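Local atomic coordinates of calcium uptake protein 3, mitochondrial (Homo sapiens, PDB entry 6AGI), a protein that senses calcium in mitochondria through its EF-hands and, as a disulfide-linked heterodimer with MICU1, regulates the mitochondrial calcium uniporter channel. Residues 112-117 with 125-130; 214-219 with 231-236; 323-328 with 347-352; 351-356 with 362-367. All coordinates share one frame; numbering follows the deposited sequence.

Contact 1 of 4, residues 112-117 with 125-130; sequences NMFDTD and KEFLVL. With CA (calcium ion), chain F.
Glu126 is extended beyond CG (chi2 172°), which carries its carboxylate across to the calcium ion, and Asp115, with CG opposite the backbone N (chi1 -174°), turns OD1 onto the same ion. This is EF-hand 1, in which helix 104-114 enters the calcium loop and helix 124-138 leaves it. Glu126 grips the metal with both oxygens, OE1 at 2.5 Å and OE2 at 2.8 Å from the calcium ion. Asp115 OD1 binds at 2.6 Å from calcium and Asp117 OD1 also binds; Asn119 OD1 and Met121 O complete the site. The ion probably offsets the repulsion between these carboxylates. Glu126 OE2 also accepts a hydrogen bond from Thr116 OG1 (3.1 Å), on the lone pair away from OE1. Outside the two segments, Asp123 N bonds to Glu126 OE1 and Glu120 N to Asp115 OD2. Beyond the metal the two helices meet through aromatic rings. The Phe114 and Phe127 planes are nearly parallel, 6° apart, but slid so far that they barely overlap. An alanine in place of Phe114 is likely to leave Phe127 and Leu130 without the ring that joins the helices, opening a gap between the two helices. Arg330 of the second subunit bonds to Met113 O. Phe114 touches Phe127 through CE1 and CD2, 3.7 Å apart, and its CZ meets Leu130 CD1 at 3.6 Å.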
# COMPACT_ATOMS: atom_id res chain seq x y z
N ASN B 112 6.95 15.37 5.91
CA ASN B 112 7.18 15.09 7.32
C ASN B 112 8.40 14.20 7.52
O ASN B 112 9.16 14.39 8.48
CB ASN B 112 5.95 14.46 7.93
CG ASN B 112 4.86 15.45 8.18
OD1 ASN B 112 5.14 16.66 8.25
ND2 ASN B 112 3.61 14.98 8.30
N MET B 113 8.66 13.27 6.61
CA MET B 113 9.89 12.50 6.76
C MET B 113 11.12 13.38 6.65
O MET B 113 12.17 13.04 7.20
CB MET B 113 9.95 11.38 5.72
CG MET B 113 9.17 10.13 6.12
SD MET B 113 9.82 9.41 7.61
CE MET B 113 11.00 8.30 6.85
N PHE B 114 11.01 14.53 5.98
CA PHE B 114 12.14 15.44 5.87
C PHE B 114 12.29 16.37 7.08
O PHE B 114 13.41 16.63 7.52
CB PHE B 114 12.00 16.25 4.59
CG PHE B 114 12.65 15.64 3.38
CD1 PHE B 114 14.02 15.75 3.20
CD2 PHE B 114 11.89 14.98 2.42
CE1 PHE B 114 14.63 15.21 2.07
CE2 PHE B 114 12.48 14.43 1.30
CZ PHE B 114 13.84 14.53 1.12
N ASP B 115 11.18 16.87 7.62
CA ASP B 115 11.22 17.92 8.63
C ASP B 115 11.53 17.28 9.99
O ASP B 115 10.69 17.15 10.90
CB ASP B 115 9.90 18.69 8.62
CG ASP B 115 9.89 19.92 9.54
OD1 ASP B 115 10.98 20.51 9.85
OD2 ASP B 115 8.75 20.32 9.89
N THR B 116 12.80 16.91 10.12
CA THR B 116 13.34 16.33 11.36
C THR B 116 12.93 17.11 12.61
O THR B 116 12.75 16.49 13.66
CB THR B 116 14.87 16.23 11.28
OG1 THR B 116 15.43 17.55 11.20
CG2 THR B 116 15.27 15.46 10.05
N ASP B 117 12.79 18.45 12.54
CA ASP B 117 12.55 19.27 13.74
C ASP B 117 11.15 19.84 13.90
O ASP B 117 10.89 20.50 14.91
CB ASP B 117 13.53 20.45 13.83
CG ASP B 117 13.57 21.26 12.56
OD1 ASP B 117 14.18 20.78 11.59
OD2 ASP B 117 12.94 22.33 12.50
N LYS B 125 19.84 21.76 4.88
CA LYS B 125 20.64 20.79 5.61
C LYS B 125 19.82 19.55 5.94
O LYS B 125 20.29 18.41 5.76
CB LYS B 125 21.17 21.46 6.89
CG LYS B 125 21.95 20.58 7.86
CD LYS B 125 21.39 20.71 9.28
CE LYS B 125 20.33 19.67 9.60
NZ LYS B 125 19.47 20.06 10.77
N GLU B 126 18.54 19.76 6.29
CA GLU B 126 17.57 18.67 6.32
C GLU B 126 17.51 17.93 4.99
O GLU B 126 17.61 16.70 4.94
CB GLU B 126 16.18 19.20 6.67
CG GLU B 126 15.91 19.26 8.14
CD GLU B 126 14.61 19.96 8.46
OE1 GLU B 126 14.27 20.93 7.77
OE2 GLU B 126 13.92 19.51 9.40
N PHE B 127 17.35 18.67 3.90
CA PHE B 127 17.27 18.04 2.60
C PHE B 127 18.54 17.26 2.28
O PHE B 127 18.47 16.27 1.56
CB PHE B 127 16.98 19.09 1.51
CG PHE B 127 16.68 18.48 0.17
CD1 PHE B 127 17.69 18.23 -0.74
CD2 PHE B 127 15.38 18.11 -0.14
CE1 PHE B 127 17.39 17.66 -1.97
CE2 PHE B 127 15.09 17.52 -1.36
CZ PHE B 127 16.10 17.30 -2.27
N LEU B 128 19.70 17.70 2.78
CA LEU B 128 20.95 17.04 2.44
C LEU B 128 21.23 15.78 3.25
O LEU B 128 21.99 14.90 2.78
CB LEU B 128 22.11 18.05 2.57
CG LEU B 128 22.33 18.83 1.26
CD1 LEU B 128 23.34 19.94 1.40
CD2 LEU B 128 22.74 17.89 0.11
N VAL B 129 20.61 15.63 4.43
CA VAL B 129 20.92 14.46 5.25
C VAL B 129 20.72 13.15 4.50
O VAL B 129 21.39 12.16 4.79
CB VAL B 129 20.10 14.43 6.55
CG1 VAL B 129 20.22 15.75 7.27
CG2 VAL B 129 18.63 14.02 6.25
N LEU B 130 19.83 13.10 3.54
CA LEU B 130 19.66 11.77 2.99
C LEU B 130 20.75 11.41 1.99
O LEU B 130 21.17 10.25 1.93
CB LEU B 130 18.27 11.63 2.41
CG LEU B 130 16.99 11.69 3.24
CD1 LEU B 130 15.62 11.66 2.47
CD2 LEU B 130 17.18 10.51 4.08
CA CA F . 12.97 22.13 9.50

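Contact 2 of 4, residues 214-219 with 231-236; sequences VHFFGK and YRFMDN
Phe216 and Phe233 carry this contact, a T-shaped (edge-to-face) stack between helix 211-217 and helix 227-250. The two helices flank a loop, so the unit is a helix-loop-helix that follows EF-hand 1 in the chain. The edge of Phe216 is directed at the face of Phe233. The planes stand at 81° and the ring centroids lie 5.1 Å apart. Phe216 CZ comes over one face of Phe233, offset toward the rim. The neighbouring Phe216 CE1 sits 4.0 Å from Phe233 CG. The backbones stay well apart, with the CA atoms of Phe216 and Phe233 separated by 9.6 Å, and the rings bridge that distance. Phe233 has CG opposite its backbone N (chi1 178°), which points the ring out from its helix at Phe216. Both residues are buried. Leu78 and Phe79, together with Leu96 and Ile99 of helix 90-101, also touch Phe233, and Leu225 touches Phe216. Replacing Phe233 by an alanine would probably leave the edge of Phe216 without its aromatic face and open a gap between the two helices. His215, next to Phe216, is tied through ND1 to Pro69 O. Gly218, with positive phi, is no longer helical. The closest approach across the two segments is Phe216 CZ to Phe233 CD2, at 3.7 Å.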
# COMPACT_ATOMS: atom_id res chain seq x y z
N VAL B 214 19.62 24.48 -5.68
CA VAL B 214 19.49 25.93 -5.89
C VAL B 214 18.03 26.32 -6.11
O VAL B 214 17.56 27.36 -5.62
CB VAL B 214 20.38 26.35 -7.08
CG1 VAL B 214 20.21 27.82 -7.37
CG2 VAL B 214 21.83 26.09 -6.72
N HIS B 215 17.28 25.50 -6.84
CA HIS B 215 15.88 25.78 -7.06
C HIS B 215 15.13 25.85 -5.73
O HIS B 215 14.27 26.72 -5.54
CB HIS B 215 15.28 24.71 -7.97
CG HIS B 215 13.81 24.85 -8.19
ND1 HIS B 215 13.27 25.73 -9.09
CD2 HIS B 215 12.76 24.21 -7.62
CE1 HIS B 215 11.96 25.63 -9.08
NE2 HIS B 215 11.62 24.72 -8.19
N PHE B 216 15.46 24.96 -4.78
CA PHE B 216 14.76 24.84 -3.50
C PHE B 216 15.22 25.89 -2.50
O PHE B 216 14.40 26.56 -1.87
CB PHE B 216 14.95 23.45 -2.90
CG PHE B 216 14.09 22.39 -3.53
CD1 PHE B 216 12.89 22.73 -4.14
CD2 PHE B 216 14.48 21.07 -3.52
CE1 PHE B 216 12.08 21.75 -4.71
CE2 PHE B 216 13.69 20.09 -4.10
CZ PHE B 216 12.48 20.43 -4.69
N PHE B 217 16.54 26.01 -2.30
CA PHE B 217 17.08 26.83 -1.23
C PHE B 217 17.90 28.01 -1.72
O PHE B 217 18.65 28.60 -0.93
CB PHE B 217 17.91 25.98 -0.28
CG PHE B 217 17.30 24.65 -0.00
CD1 PHE B 217 16.22 24.54 0.86
CD2 PHE B 217 17.79 23.51 -0.62
CE1 PHE B 217 15.64 23.31 1.11
CE2 PHE B 217 17.20 22.29 -0.37
CZ PHE B 217 16.12 22.20 0.50
N GLY B 218 17.81 28.37 -3.00
CA GLY B 218 18.48 29.55 -3.48
C GLY B 218 19.97 29.35 -3.68
O GLY B 218 20.54 28.28 -3.41
N LYS B 219 20.61 30.41 -4.17
CA LYS B 219 22.02 30.34 -4.52
C LYS B 219 22.90 30.36 -3.28
O LYS B 219 24.02 29.81 -3.30
CB LYS B 219 22.40 31.49 -5.45
CG LYS B 219 22.07 31.27 -6.93
CD LYS B 219 20.57 31.51 -7.22
CE LYS B 219 20.28 31.52 -8.72
NZ LYS B 219 18.80 31.57 -9.00
N TYR B 231 4.62 20.10 -2.10
CA TYR B 231 3.50 19.51 -2.80
C TYR B 231 3.46 19.98 -4.24
O TYR B 231 3.19 19.19 -5.16
CB TYR B 231 2.19 19.90 -2.09
CG TYR B 231 0.95 19.22 -2.62
CD1 TYR B 231 0.38 19.59 -3.83
CD2 TYR B 231 0.32 18.23 -1.89
CE1 TYR B 231 -0.76 18.97 -4.31
CE2 TYR B 231 -0.82 17.60 -2.37
CZ TYR B 231 -1.35 17.99 -3.59
OH TYR B 231 -2.48 17.39 -4.08
N ARG B 232 3.70 21.28 -4.47
CA ARG B 232 3.56 21.74 -5.84
C ARG B 232 4.67 21.21 -6.73
O ARG B 232 4.43 20.91 -7.91
CB ARG B 232 3.51 23.27 -5.88
CG ARG B 232 2.24 23.82 -5.30
CD ARG B 232 2.06 25.30 -5.59
NE ARG B 232 2.86 26.12 -4.69
CZ ARG B 232 2.33 26.86 -3.71
NH1 ARG B 232 1.02 26.85 -3.51
NH2 ARG B 232 3.12 27.58 -2.93
N PHE B 233 5.88 21.06 -6.19
CA PHE B 233 6.96 20.47 -6.98
C PHE B 233 6.63 19.03 -7.37
O PHE B 233 6.77 18.66 -8.54
CB PHE B 233 8.27 20.52 -6.22
CG PHE B 233 9.40 19.88 -6.98
CD1 PHE B 233 9.97 20.53 -8.07
CD2 PHE B 233 9.86 18.63 -6.63
CE1 PHE B 233 10.99 19.95 -8.78
CE2 PHE B 233 10.89 18.03 -7.35
CZ PHE B 233 11.46 18.69 -8.42
N MET B 234 6.17 18.20 -6.39
CA MET B 234 5.87 16.82 -6.75
C MET B 234 4.65 16.69 -7.66
O MET B 234 4.64 15.88 -8.60
CB MET B 234 5.69 15.88 -5.54
CG MET B 234 6.88 15.76 -4.58
SD MET B 234 6.68 15.19 -2.93
CE MET B 234 6.58 13.46 -3.30
N ASP B 235 3.63 17.52 -7.45
CA ASP B 235 2.48 17.50 -8.35
C ASP B 235 2.89 17.93 -9.76
O ASP B 235 2.50 17.30 -10.75
CB ASP B 235 1.36 18.36 -7.74
CG ASP B 235 0.05 18.30 -8.52
OD1 ASP B 235 -0.38 17.20 -8.93
OD2 ASP B 235 -0.59 19.35 -8.64
N ASN B 236 3.73 18.96 -9.86
CA ASN B 236 4.13 19.42 -11.18
C ASN B 236 5.07 18.45 -11.88
O ASN B 236 5.08 18.41 -13.11
CB ASN B 236 4.86 20.77 -11.10
CG ASN B 236 3.97 21.87 -10.68
OD1 ASN B 236 2.75 21.80 -10.89
ND2 ASN B 236 4.57 22.95 -10.18

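Contact 3 of 4, residues 323-328 with 347-352; sequences IGQDEF and TVFKIF
The Phe349 ring has Gln325 over one face and Phe328 at its edge. Gln325 CG makes a CH-pi contact, 3.4 Å from the centroid of the Phe349 ring and 18° off the ring normal. At the rim, Phe349 CE1 points at one face of Phe328 and lies 3.5 Å from Phe328 CG. This is a T-shaped pair, with planes at 86° and centroids 5.2 Å apart. Ile323 O is also near the plane of the Phe349 ring, 3.8 Å from Phe349 CE2. Gln325 has CG opposite the carbonyl carbon (chi1 -50°), and this lays its aliphatic part along the ring. Phe328 reaches in from one helical turn further on, and its CB also touches Phe349 CZ, at 3.7 Å. The contact lies in the C-terminal EF-hand pair. Helix 342-352 is the entering helix of EF-hand 3, and helix 325-336 follows the short strand 323-324. This weakly bonded strand pairs with strand 359-360 of the EF-hand 3 loop through backbone bonds between Ile323 and Leu360, consistent with the loop-to-loop pairing of EF-hand pairs. Leu360 also touches Phe349, and Phe309 meets Phe328 edge-to-face. Gly324 occupies the N-cap position of helix 325-336, and its O accepts the Phe328 N hydrogen bond at 2.8 Å. From the same helix, Glu327 packs on Met113 of the second subunit.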
# COMPACT_ATOMS: atom_id res chain seq x y z
N ILE B 323 -15.76 -7.84 -10.17
CA ILE B 323 -16.49 -6.58 -10.19
C ILE B 323 -16.98 -6.30 -11.61
O ILE B 323 -16.36 -6.71 -12.60
CB ILE B 323 -15.55 -5.48 -9.64
CG1 ILE B 323 -16.26 -4.14 -9.53
CG2 ILE B 323 -14.33 -5.37 -10.50
CD1 ILE B 323 -17.12 -4.01 -8.32
N GLY B 324 -18.12 -5.59 -11.72
CA GLY B 324 -18.56 -5.06 -13.01
C GLY B 324 -18.08 -3.63 -13.25
O GLY B 324 -17.51 -2.98 -12.37
N GLN B 325 -18.34 -3.11 -14.45
CA GLN B 325 -17.75 -1.81 -14.74
C GLN B 325 -18.42 -0.70 -13.95
O GLN B 325 -17.74 0.27 -13.58
CB GLN B 325 -17.80 -1.43 -16.23
CG GLN B 325 -17.29 -2.49 -17.18
CD GLN B 325 -17.33 -2.08 -18.66
OE1 GLN B 325 -17.11 -2.92 -19.53
NE2 GLN B 325 -17.49 -0.78 -18.94
N ASP B 326 -19.69 -0.85 -13.60
CA ASP B 326 -20.35 0.23 -12.86
C ASP B 326 -19.76 0.38 -11.46
O ASP B 326 -19.31 1.47 -11.08
CB ASP B 326 -21.85 -0.03 -12.78
CG ASP B 326 -22.55 0.24 -14.09
OD1 ASP B 326 -22.44 -0.56 -15.04
OD2 ASP B 326 -23.25 1.27 -14.15
N GLU B 327 -19.76 -0.69 -10.67
CA GLU B 327 -19.19 -0.58 -9.34
C GLU B 327 -17.67 -0.63 -9.38
O GLU B 327 -17.03 -0.31 -8.37
CB GLU B 327 -19.78 -1.65 -8.41
CG GLU B 327 -19.49 -1.38 -6.91
CD GLU B 327 -20.65 -0.69 -6.14
OE1 GLU B 327 -21.79 -0.60 -6.67
OE2 GLU B 327 -20.39 -0.19 -5.02
N PHE B 328 -17.05 -0.97 -10.52
CA PHE B 328 -15.62 -0.70 -10.65
C PHE B 328 -15.39 0.81 -10.66
O PHE B 328 -14.54 1.32 -9.91
CB PHE B 328 -15.05 -1.34 -11.91
CG PHE B 328 -13.59 -1.02 -12.15
CD1 PHE B 328 -13.20 0.17 -12.76
CD2 PHE B 328 -12.60 -1.89 -11.75
CE1 PHE B 328 -11.87 0.46 -12.97
CE2 PHE B 328 -11.27 -1.60 -11.96
CZ PHE B 328 -10.91 -0.42 -12.57
N THR B 347 -12.57 0.82 -21.49
CA THR B 347 -11.31 0.50 -22.13
C THR B 347 -10.46 -0.39 -21.24
O THR B 347 -9.91 -1.40 -21.70
CB THR B 347 -10.59 1.78 -22.51
OG1 THR B 347 -11.42 2.53 -23.41
CG2 THR B 347 -9.29 1.43 -23.21
N VAL B 348 -10.34 -0.04 -19.95
CA VAL B 348 -9.61 -0.89 -19.01
C VAL B 348 -10.19 -2.30 -19.01
O VAL B 348 -9.44 -3.28 -19.02
CB VAL B 348 -9.63 -0.29 -17.59
CG1 VAL B 348 -9.06 -1.27 -16.61
CG2 VAL B 348 -8.85 1.00 -17.52
N PHE B 349 -11.51 -2.42 -19.03
CA PHE B 349 -12.10 -3.76 -19.03
C PHE B 349 -11.73 -4.53 -20.29
O PHE B 349 -11.33 -5.70 -20.22
CB PHE B 349 -13.62 -3.69 -18.82
CG PHE B 349 -14.01 -3.68 -17.38
CD1 PHE B 349 -13.46 -2.75 -16.50
CD2 PHE B 349 -14.87 -4.65 -16.87
CE1 PHE B 349 -13.80 -2.74 -15.16
CE2 PHE B 349 -15.22 -4.65 -15.52
CZ PHE B 349 -14.67 -3.70 -14.67
N LYS B 350 -11.84 -3.90 -21.46
CA LYS B 350 -11.48 -4.61 -22.69
C LYS B 350 -9.99 -4.94 -22.75
O LYS B 350 -9.59 -5.90 -23.41
CB LYS B 350 -11.91 -3.81 -23.91
CG LYS B 350 -13.16 -4.35 -24.66
CD LYS B 350 -14.44 -4.39 -23.83
CE LYS B 350 -15.65 -4.76 -24.69
NZ LYS B 350 -15.38 -5.86 -25.68
N ILE B 351 -9.15 -4.15 -22.09
CA ILE B 351 -7.73 -4.47 -22.05
C ILE B 351 -7.46 -5.67 -21.15
O ILE B 351 -6.80 -6.63 -21.56
CB ILE B 351 -6.92 -3.23 -21.62
CG1 ILE B 351 -7.01 -2.15 -22.69
CG2 ILE B 351 -5.46 -3.57 -21.39
CD1 ILE B 351 -6.45 -0.83 -22.22
N PHE B 352 -8.01 -5.68 -19.93
CA PHE B 352 -7.65 -6.67 -18.92
C PHE B 352 -8.62 -7.84 -18.74
O PHE B 352 -8.24 -8.83 -18.11
CB PHE B 352 -7.49 -6.02 -17.54
CG PHE B 352 -6.43 -4.97 -17.47
CD1 PHE B 352 -5.12 -5.32 -17.17
CD2 PHE B 352 -6.73 -3.65 -17.71
CE1 PHE B 352 -4.13 -4.35 -17.09
CE2 PHE B 352 -5.74 -2.67 -17.64
CZ PHE B 352 -4.44 -3.03 -17.33

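Contact 4 of 4, residues 351-356 with 362-367; sequences IFDVDK and YKEFIG. With CA (calcium ion), chain G.
Phe352 and Glu364 bring the backbones closest, with CA atoms 6.1 Å apart, just where helix 342-352 ends and Asp353 starts the loop as the centre of an inverse gamma turn. Glu364 is bent at chi2 (-148°), and one oxygen reaches the metal: Glu364 OE2 lies 2.6 Å from the calcium ion. Its other oxygen, OE1, accepts a hydrogen bond from Asp355 N (3.2 Å) and a weak one from Val354 N, though the place of OE1 is less sure. Asp353 OD1 and both oxygens of Asp355 bind the ion too, but the model sets these two aspartates too close, so their exact distances are doubtful. Asp358 N bonds to Asp353 OD2. Away from the metal, Phe365 turns its edge to the face of Phe352. The ring planes are 59° apart and the centroids 5.0 Å. Phe365 CD1 sits over the centre of the Phe352 ring, and Ile351 CG2 covers the opposite face. Phe299 and Leu303 of helix 293-304 back Phe365. Asp357 and Gln359 O complete the calcium site of EF-hand 3, where acidic side chains, one backbone oxygen and the glutamate at position 12 of the loop surround the ion in the manner of an EF-hand loop.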
# COMPACT_ATOMS: atom_id res chain seq x y z
N ILE B 351 -9.15 -4.15 -22.09
CA ILE B 351 -7.73 -4.47 -22.05
C ILE B 351 -7.46 -5.67 -21.15
O ILE B 351 -6.80 -6.63 -21.56
CB ILE B 351 -6.92 -3.23 -21.62
CG1 ILE B 351 -7.01 -2.15 -22.69
CG2 ILE B 351 -5.46 -3.57 -21.39
CD1 ILE B 351 -6.45 -0.83 -22.22
N PHE B 352 -8.01 -5.68 -19.93
CA PHE B 352 -7.65 -6.67 -18.92
C PHE B 352 -8.62 -7.84 -18.74
O PHE B 352 -8.24 -8.83 -18.11
CB PHE B 352 -7.49 -6.02 -17.54
CG PHE B 352 -6.43 -4.97 -17.47
CD1 PHE B 352 -5.12 -5.32 -17.17
CD2 PHE B 352 -6.73 -3.65 -17.71
CE1 PHE B 352 -4.13 -4.35 -17.09
CE2 PHE B 352 -5.74 -2.67 -17.64
CZ PHE B 352 -4.44 -3.03 -17.33
N ASP B 353 -9.86 -7.73 -19.21
CA ASP B 353 -10.82 -8.80 -18.96
C ASP B 353 -10.58 -9.87 -20.03
O ASP B 353 -11.02 -9.75 -21.18
CB ASP B 353 -12.24 -8.25 -18.98
CG ASP B 353 -13.31 -9.30 -19.23
OD1 ASP B 353 -13.17 -10.45 -18.78
OD2 ASP B 353 -14.29 -8.95 -19.92
N VAL B 354 -9.68 -10.78 -19.66
CA VAL B 354 -9.26 -11.93 -20.45
C VAL B 354 -10.33 -13.01 -20.52
O VAL B 354 -10.57 -13.60 -21.57
CB VAL B 354 -7.96 -12.54 -19.91
CG1 VAL B 354 -6.82 -11.54 -20.01
CG2 VAL B 354 -8.15 -13.00 -18.48
N ASP B 355 -10.94 -13.27 -19.37
CA ASP B 355 -11.96 -14.29 -19.27
C ASP B 355 -13.05 -13.88 -20.28
O ASP B 355 -13.75 -14.74 -20.82
CB ASP B 355 -12.53 -14.35 -17.86
CG ASP B 355 -13.16 -13.05 -17.43
OD1 ASP B 355 -13.16 -12.09 -18.23
OD2 ASP B 355 -13.67 -12.98 -16.29
N LYS B 356 -13.21 -12.57 -20.50
CA LYS B 356 -14.28 -12.05 -21.38
C LYS B 356 -15.69 -12.24 -20.79
O LYS B 356 -16.62 -12.65 -21.48
CB LYS B 356 -14.20 -12.74 -22.77
CG LYS B 356 -12.77 -12.94 -23.32
CD LYS B 356 -12.28 -11.79 -24.18
CE LYS B 356 -10.92 -12.11 -24.83
NZ LYS B 356 -10.78 -11.64 -26.24
N TYR B 362 -9.66 -10.60 -9.17
CA TYR B 362 -8.57 -10.00 -8.42
C TYR B 362 -7.27 -10.01 -9.22
O TYR B 362 -6.57 -9.00 -9.29
CB TYR B 362 -8.34 -10.71 -7.09
CG TYR B 362 -7.10 -10.17 -6.39
CD1 TYR B 362 -7.18 -9.02 -5.60
CD2 TYR B 362 -5.84 -10.76 -6.56
CE1 TYR B 362 -6.06 -8.48 -4.97
CE2 TYR B 362 -4.70 -10.22 -5.94
CZ TYR B 362 -4.83 -9.08 -5.14
OH TYR B 362 -3.75 -8.51 -4.49
N LYS B 363 -6.94 -11.13 -9.85
CA LYS B 363 -5.65 -11.22 -10.51
C LYS B 363 -5.73 -10.85 -11.99
O LYS B 363 -4.70 -10.75 -12.66
CB LYS B 363 -5.03 -12.62 -10.29
CG LYS B 363 -3.71 -12.94 -11.04
CD LYS B 363 -3.95 -13.51 -12.45
CE LYS B 363 -2.69 -13.37 -13.34
NZ LYS B 363 -3.02 -13.38 -14.80
N GLU B 364 -6.90 -10.46 -12.47
CA GLU B 364 -6.95 -9.86 -13.80
C GLU B 364 -6.45 -8.42 -13.75
O GLU B 364 -5.80 -7.95 -14.69
CB GLU B 364 -8.37 -9.95 -14.37
CG GLU B 364 -8.92 -11.34 -14.50
CD GLU B 364 -9.86 -11.50 -15.68
OE1 GLU B 364 -9.52 -12.19 -16.66
OE2 GLU B 364 -10.98 -10.94 -15.59
N PHE B 365 -6.77 -7.69 -12.68
CA PHE B 365 -6.25 -6.33 -12.56
C PHE B 365 -5.29 -6.17 -11.37
O PHE B 365 -4.08 -6.02 -11.58
CB PHE B 365 -7.39 -5.29 -12.44
CG PHE B 365 -6.88 -3.89 -12.55
CD1 PHE B 365 -5.84 -3.62 -13.44
CD2 PHE B 365 -7.33 -2.87 -11.73
CE1 PHE B 365 -5.31 -2.36 -13.57
CE2 PHE B 365 -6.80 -1.59 -11.84
CZ PHE B 365 -5.78 -1.34 -12.77
N ILE B 366 -5.81 -6.18 -10.14
CA ILE B 366 -5.00 -5.76 -8.99
C ILE B 366 -3.77 -6.63 -8.80
O ILE B 366 -2.65 -6.13 -8.60
CB ILE B 366 -5.85 -5.73 -7.71
CG1 ILE B 366 -6.97 -4.69 -7.82
CG2 ILE B 366 -4.99 -5.51 -6.48
CD1 ILE B 366 -7.72 -4.43 -6.50
N GLY B 367 -3.95 -7.96 -8.87
CA GLY B 367 -2.81 -8.86 -8.74
C GLY B 367 -1.75 -8.62 -9.78
O GLY B 367 -0.55 -8.72 -9.51
CA CA G . -13.43 -11.05 -16.45

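Overall arrangement
Contact 1 comes first along the chain and closes a loop of seven residues round the first calcium ion. Contact 2 follows and spans eleven residues, joining helix 211-217 to helix 227-250. The two touch: Phe127 of contact 1 packs on Phe216 and Phe217 of contact 2, so EF-hand 1 packs against helix 211-217. Contacts 3 and 4 lie on the opposite side of the chain's centre; the centres of contacts 1 and 4 are about 41 Å apart. Contact 3 closes eighteen residues, and contact 4 closes five round the second calcium. They share Ile351 and Phe352 on helix 342-352, and Phe328 meets Phe365. No loop nests in or crosses another.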